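Local coordinates for protein particle-associated lyase (Acinetobacter bacteriophage AP22, PDB 4Y9V) that is a phage tailspike that binds the capsular saccharide of Acinetobacter baumannii and probably degrades the capsule as a lyase, at residues P58-K70 and R82-F96. Sequence-based numbering, arbitrary orientation.
Sequences PSEDISTVLNQVK and REYIVNSLIEFTDDF
Helix 63-70 runs along strand 89-92, their axes 9.2 Å apart at closest and 7° off parallel, while the loop leading into the helix follows strand 83-85 and bonds to it directly, Ile62 N donating to Ile85 O (2.9 Å, 173° at the hydrogen). The carboxylate of Asp61 shows how one acceptor can pin two segments: with CG anti to the backbone N (chi1 -176°), OD1 receives Asn87 N at 3.1 Å over one face of the carboxylate and Ser63 N over the other, and the Ser63 hydroxyl on its syn side. The bond from Ser63 N closes an Asx turn at the start of the helix. Ser63 OG, already a donor to Asp61 OD1, accepts from Ser88 N at 3.0 Å, tying the turn to the loop between the two strands. Next to it, Ile62 CD1 presses on Tyr84 CB (3.6 Å), and its CG1 meets Val86 CG2. Further along, the amide of Asn67 lies across the branches of Ile90; one water links its OD1 to Glu91 N and another its ND2 to Leu89 O. Lys70 bends at its end, bringing NZ to Glu91 O at 2.7 Å while CD rests against the Phe92 ring. Val69 CG1 reaches the edge of the Phe96 ring at 3.9 Å. At the opposite end Pro58 lies over one face of the Arg82 guanidinium, whose NH1 is salt-bridged to Asp48. Strands 83-85 and 89-92 pair in parallel with 105-109 and 113-125. The helix packed against them is consistent with the N-terminal cap of a pectin-lyase-like parallel beta-helix.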
loop_
_atom_site.group_PDB
_atom_site.type_symbol
_atom_site.label_atom_id
_atom_site.label_comp_id
_atom_site.label_asym_id
_atom_site.label_seq_id
_atom_site.Cartn_x
_atom_site.Cartn_y
_atom_site.Cartn_z
ATOM N N PRO A 58 -35.928 -12.353 -33.585
ATOM C CA PRO A 58 -35.127 -12.122 -32.373
ATOM C C PRO A 58 -35.307 -13.172 -31.279
ATOM O O PRO A 58 -34.589 -13.127 -30.290
ATOM C CB PRO A 58 -35.571 -10.734 -31.908
ATOM C CG PRO A 58 -36.312 -10.110 -32.970
ATOM C CD PRO A 58 -36.774 -11.211 -33.893
ATOM N N SER A 59 -36.272 -14.076 -31.436
ATOM C CA SER A 59 -36.530 -15.205 -30.560
ATOM C C SER A 59 -35.778 -16.473 -30.978
ATOM O O SER A 59 -35.865 -17.465 -30.258
ATOM C CB SER A 59 -38.010 -15.485 -30.509
ATOM O OG SER A 59 -38.481 -15.695 -31.827
ATOM N N GLU A 60 -35.130 -16.476 -32.131
ATOM C CA GLU A 60 -34.452 -17.637 -32.691
ATOM C C GLU A 60 -32.963 -17.575 -32.386
ATOM O O GLU A 60 -32.442 -16.547 -31.973
ATOM C CB GLU A 60 -34.684 -17.699 -34.217
ATOM C CG GLU A 60 -36.143 -18.029 -34.534
ATOM C CD GLU A 60 -36.486 -17.977 -35.991
ATOM O OE1 GLU A 60 -35.937 -17.190 -36.823
ATOM O OE2 GLU A 60 -37.547 -18.625 -36.264
ATOM N N ASP A 61 -32.241 -18.674 -32.619
ATOM C CA ASP A 61 -30.785 -18.641 -32.506
ATOM C C ASP A 61 -30.216 -17.592 -33.465
ATOM O O ASP A 61 -30.477 -17.652 -34.673
ATOM C CB ASP A 61 -30.253 -20.049 -32.847
ATOM C CG ASP A 61 -28.764 -20.256 -32.704
ATOM O OD1 ASP A 61 -28.050 -19.357 -32.226
ATOM O OD2 ASP A 61 -28.312 -21.377 -33.046
ATOM N N ILE A 62 -29.440 -16.658 -32.931
ATOM C CA ILE A 62 -28.852 -15.601 -33.717
ATOM C C ILE A 62 -27.385 -15.864 -34.068
ATOM O O ILE A 62 -26.728 -14.976 -34.599
ATOM C CB ILE A 62 -29.010 -14.218 -33.051
ATOM C CG1 ILE A 62 -28.133 -14.071 -31.802
ATOM C CG2 ILE A 62 -30.471 -13.892 -32.792
ATOM C CD1 ILE A 62 -27.949 -12.634 -31.350
ATOM N N SER A 63 -26.902 -17.086 -33.832
ATOM C CA SER A 63 -25.500 -17.395 -34.156
ATOM C C SER A 63 -25.121 -17.025 -35.592
ATOM O O SER A 63 -24.053 -16.431 -35.817
ATOM C CB SER A 63 -25.242 -18.866 -33.954
ATOM O OG SER A 63 -25.376 -19.236 -32.579
ATOM N N THR A 64 -25.952 -17.379 -36.556
ATOM C CA THR A 64 -25.603 -17.084 -37.939
ATOM C C THR A 64 -25.563 -15.590 -38.171
ATOM O O THR A 64 -24.814 -15.110 -39.071
ATOM C CB THR A 64 -26.545 -17.721 -38.972
ATOM O OG1 THR A 64 -27.863 -17.224 -38.804
ATOM C CG2 THR A 64 -26.480 -19.228 -38.937
ATOM N N VAL A 65 -26.349 -14.812 -37.454
ATOM C CA VAL A 65 -26.406 -13.371 -37.596
ATOM C C VAL A 65 -25.138 -12.742 -37.034
ATOM O O VAL A 65 -24.515 -11.918 -37.695
ATOM C CB VAL A 65 -27.685 -12.798 -36.938
ATOM C CG1 VAL A 65 -27.769 -11.317 -37.207
ATOM C CG2 VAL A 65 -28.912 -13.514 -37.473
ATOM N N LEU A 66 -24.758 -13.122 -35.804
ATOM C CA LEU A 66 -23.483 -12.616 -35.254
ATOM C C LEU A 66 -22.307 -12.978 -36.146
ATOM O O LEU A 66 -21.426 -12.165 -36.399
ATOM C CB LEU A 66 -23.277 -13.141 -33.837
ATOM C CG LEU A 66 -24.300 -12.633 -32.798
ATOM C CD1 LEU A 66 -23.990 -13.292 -31.468
ATOM C CD2 LEU A 66 -24.281 -11.130 -32.632
ATOM N N ASN A 67 -22.299 -14.228 -36.641
ATOM C CA ASN A 67 -21.213 -14.628 -37.548
ATOM C C ASN A 67 -21.231 -13.785 -38.827
ATOM O O ASN A 67 -20.172 -13.435 -39.343
ATOM C CB ASN A 67 -21.286 -16.108 -37.839
ATOM C CG ASN A 67 -20.685 -16.976 -36.734
ATOM O OD1 ASN A 67 -19.736 -16.498 -36.058
ATOM N ND2 ASN A 67 -21.186 -18.146 -36.504
ATOM N N GLN A 68 -22.432 -13.464 -39.369
ATOM C CA GLN A 68 -22.478 -12.671 -40.589
ATOM C C GLN A 68 -22.010 -11.238 -40.334
ATOM O O GLN A 68 -21.291 -10.671 -41.158
ATOM C CB GLN A 68 -23.890 -12.686 -41.191
ATOM C CG GLN A 68 -23.898 -12.069 -42.573
ATOM C CD GLN A 68 -23.150 -12.938 -43.571
ATOM O OE1 GLN A 68 -23.285 -14.176 -43.544
ATOM N NE2 GLN A 68 -22.379 -12.330 -44.422
ATOM N N VAL A 69 -22.424 -10.647 -39.215
ATOM C CA VAL A 69 -21.980 -9.286 -38.880
ATOM C C VAL A 69 -20.443 -9.233 -38.825
ATOM O O VAL A 69 -19.873 -8.324 -39.470
ATOM C CB VAL A 69 -22.592 -8.842 -37.530
ATOM C CG1 VAL A 69 -21.942 -7.539 -37.075
ATOM C CG2 VAL A 69 -24.101 -8.695 -37.608
ATOM N N LYS A 70 -19.823 -10.149 -38.136
ATOM C CA LYS A 70 -18.361 -10.121 -38.006
ATOM C C LYS A 70 -17.709 -10.451 -39.346
ATOM O O LYS A 70 -16.685 -9.881 -39.706
ATOM C CB LYS A 70 -17.837 -10.969 -36.866
ATOM C CG LYS A 70 -17.787 -12.414 -37.015
ATOM C CD LYS A 70 -17.339 -13.188 -35.745
ATOM C CE LYS A 70 -17.009 -14.659 -36.108
ATOM N NZ LYS A 70 -15.808 -14.806 -36.931
ATOM N N ARG A 82 -32.671 -7.373 -25.434
ATOM C CA ARG A 82 -33.462 -8.588 -25.463
ATOM C C ARG A 82 -32.548 -9.701 -24.939
ATOM O O ARG A 82 -31.331 -9.531 -24.915
ATOM C CB ARG A 82 -33.943 -9.020 -26.892
ATOM C CG ARG A 82 -34.694 -7.995 -27.703
ATOM C CD ARG A 82 -35.135 -8.629 -29.020
ATOM N NE ARG A 82 -35.860 -7.782 -29.944
ATOM C CZ ARG A 82 -35.299 -7.018 -30.877
ATOM N NH1 ARG A 82 -33.978 -6.917 -31.006
ATOM N NH2 ARG A 82 -36.072 -6.347 -31.711
ATOM N N GLU A 83 -33.135 -10.847 -24.616
ATOM C CA GLU A 83 -32.365 -12.070 -24.415
ATOM C C GLU A 83 -32.312 -12.820 -25.751
ATOM O O GLU A 83 -33.395 -13.139 -26.302
ATOM C CB GLU A 83 -32.922 -12.937 -23.317
ATOM C CG GLU A 83 -32.077 -14.163 -23.071
ATOM C CD GLU A 83 -32.476 -14.972 -21.876
ATOM O OE1 GLU A 83 -32.587 -14.375 -20.783
ATOM O OE2 GLU A 83 -32.631 -16.226 -21.971
ATOM N N TYR A 84 -31.129 -13.099 -26.240
ATOM C CA TYR A 84 -30.922 -13.760 -27.530
ATOM C C TYR A 84 -30.309 -15.128 -27.326
ATOM O O TYR A 84 -29.271 -15.265 -26.649
ATOM C CB TYR A 84 -29.968 -12.951 -28.386
ATOM C CG TYR A 84 -30.410 -11.547 -28.692
ATOM C CD1 TYR A 84 -31.267 -11.274 -29.740
ATOM C CD2 TYR A 84 -29.970 -10.467 -27.933
ATOM C CE1 TYR A 84 -31.668 -9.987 -30.037
ATOM C CE2 TYR A 84 -30.367 -9.180 -28.211
ATOM C CZ TYR A 84 -31.204 -8.923 -29.264
ATOM O OH TYR A 84 -31.615 -7.662 -29.591
ATOM N N ILE A 85 -30.857 -16.140 -28.004
ATOM C CA ILE A 85 -30.250 -17.460 -28.077
ATOM C C ILE A 85 -29.000 -17.402 -28.959
ATOM O O ILE A 85 -29.057 -16.903 -30.088
ATOM C CB ILE A 85 -31.262 -18.456 -28.639
ATOM C CG1 ILE A 85 -32.431 -18.621 -27.685
ATOM C CG2 ILE A 85 -30.605 -19.776 -28.975
ATOM C CD1 ILE A 85 -33.611 -19.400 -28.262
ATOM N N VAL A 86 -27.876 -17.938 -28.450
ATOM C CA VAL A 86 -26.640 -18.053 -29.197
ATOM C C VAL A 86 -26.079 -19.460 -28.932
ATOM O O VAL A 86 -25.342 -19.685 -27.978
ATOM C CB VAL A 86 -25.593 -16.988 -28.835
ATOM C CG1 VAL A 86 -24.359 -17.144 -29.692
ATOM C CG2 VAL A 86 -26.177 -15.582 -28.939
ATOM N N ASN A 87 -26.451 -20.438 -29.788
ATOM C CA ASN A 87 -26.038 -21.803 -29.540
ATOM C C ASN A 87 -24.638 -22.145 -30.019
ATOM O O ASN A 87 -24.097 -23.178 -29.619
ATOM C CB ASN A 87 -27.075 -22.776 -30.118
ATOM C CG ASN A 87 -28.368 -22.776 -29.293
ATOM O OD1 ASN A 87 -29.409 -23.006 -29.922
ATOM N ND2 ASN A 87 -28.245 -22.632 -28.019
ATOM N N SER A 88 -24.038 -21.320 -30.870
ATOM C CA SER A 88 -22.704 -21.557 -31.368
ATOM C C SER A 88 -21.634 -20.854 -30.524
ATOM O O SER A 88 -21.884 -19.862 -29.833
ATOM C CB SER A 88 -22.594 -21.060 -32.803
ATOM O OG SER A 88 -23.413 -21.767 -33.691
ATOM N N LEU A 89 -20.429 -21.386 -30.647
ATOM C CA LEU A 89 -19.215 -20.722 -30.186
ATOM C C LEU A 89 -18.830 -19.696 -31.237
ATOM O O LEU A 89 -18.469 -20.068 -32.356
ATOM C CB LEU A 89 -18.114 -21.760 -29.942
ATOM C CG LEU A 89 -16.767 -21.164 -29.534
ATOM C CD1 LEU A 89 -16.874 -20.403 -28.212
ATOM C CD2 LEU A 89 -15.735 -22.263 -29.405
ATOM N N ILE A 90 -18.946 -18.421 -30.903
ATOM C CA ILE A 90 -18.676 -17.319 -31.809
ATOM C C ILE A 90 -17.189 -16.931 -31.593
ATOM O O ILE A 90 -16.823 -16.528 -30.497
ATOM C CB ILE A 90 -19.582 -16.126 -31.585
ATOM C CG1 ILE A 90 -21.048 -16.542 -31.507
ATOM C CG2 ILE A 90 -19.337 -15.062 -32.650
ATOM C CD1 ILE A 90 -21.603 -17.200 -32.760
ATOM N N GLU A 91 -16.397 -17.076 -32.647
ATOM C CA GLU A 91 -14.950 -16.889 -32.602
ATOM C C GLU A 91 -14.610 -15.606 -33.320
ATOM O O GLU A 91 -14.655 -15.516 -34.540
ATOM C CB GLU A 91 -14.191 -18.086 -33.200
ATOM C CG GLU A 91 -14.445 -19.371 -32.417
ATOM C CD GLU A 91 -13.666 -20.563 -32.929
ATOM O OE1 GLU A 91 -12.442 -20.434 -33.021
ATOM O OE2 GLU A 91 -14.200 -21.668 -33.222
ATOM N N PHE A 92 -14.307 -14.572 -32.541
ATOM C CA PHE A 92 -13.882 -13.285 -33.076
ATOM C C PHE A 92 -12.370 -13.327 -33.259
ATOM O O PHE A 92 -11.637 -13.567 -32.314
ATOM C CB PHE A 92 -14.250 -12.149 -32.133
ATOM C CG PHE A 92 -15.723 -12.036 -31.796
ATOM C CD1 PHE A 92 -16.319 -12.771 -30.760
ATOM C CD2 PHE A 92 -16.534 -11.168 -32.535
ATOM C CE1 PHE A 92 -17.634 -12.658 -30.498
ATOM C CE2 PHE A 92 -17.882 -11.066 -32.253
ATOM C CZ PHE A 92 -18.427 -11.797 -31.222
ATOM N N THR A 93 -11.915 -13.063 -34.476
ATOM C CA THR A 93 -10.504 -13.031 -34.801
ATOM C C THR A 93 -10.053 -11.715 -35.417
ATOM O O THR A 93 -8.912 -11.620 -35.798
ATOM C CB THR A 93 -10.092 -14.210 -35.689
ATOM O OG1 THR A 93 -10.889 -14.153 -36.907
ATOM C CG2 THR A 93 -10.416 -15.537 -35.068
ATOM N N ASP A 94 -10.958 -10.776 -35.523
ATOM C CA ASP A 94 -10.688 -9.410 -35.924
ATOM C C ASP A 94 -11.292 -8.473 -34.889
ATOM O O ASP A 94 -12.234 -8.850 -34.157
ATOM C CB ASP A 94 -11.273 -9.065 -37.335
ATOM C CG ASP A 94 -10.322 -9.675 -38.369
ATOM O OD1 ASP A 94 -9.134 -9.229 -38.439
ATOM O OD2 ASP A 94 -10.681 -10.591 -39.073
ATOM N N ASP A 95 -10.792 -7.250 -34.821
ATOM C CA ASP A 95 -11.318 -6.238 -33.934
ATOM C C ASP A 95 -12.834 -6.150 -34.057
ATOM O O ASP A 95 -13.373 -6.207 -35.157
ATOM C CB ASP A 95 -10.716 -4.874 -34.223
ATOM C CG ASP A 95 -9.219 -4.826 -34.088
ATOM O OD1 ASP A 95 -8.613 -5.676 -33.425
ATOM O OD2 ASP A 95 -8.646 -3.825 -34.660
ATOM N N PHE A 96 -13.519 -5.969 -32.929
ATOM C CA PHE A 96 -14.969 -5.906 -32.897
ATOM C C PHE A 96 -15.380 -5.171 -31.645
ATOM O O PHE A 96 -14.784 -5.410 -30.602
ATOM C CB PHE A 96 -15.547 -7.337 -32.902
ATOM C CG PHE A 96 -17.023 -7.383 -33.179
ATOM C CD1 PHE A 96 -17.955 -7.322 -32.166
ATOM C CD2 PHE A 96 -17.454 -7.482 -34.489
ATOM C CE1 PHE A 96 -19.338 -7.368 -32.458
ATOM C CE2 PHE A 96 -18.798 -7.529 -34.761
ATOM C CZ PHE A 96 -19.746 -7.458 -33.772
HETATM O O HOH W 1 -33.199 -15.493 -29.459
HETATM O O HOH W 2 -32.877 -15.136 -29.842
HETATM O O HOH W 3 -35.673 -12.361 -27.722
HETATM O O HOH W 4 -17.532 -18.088 -35.204
HETATM O O HOH W 5 -19.769 -20.084 -34.803
HETATM O O HOH W 6 -13.942 -12.677 -36.505
#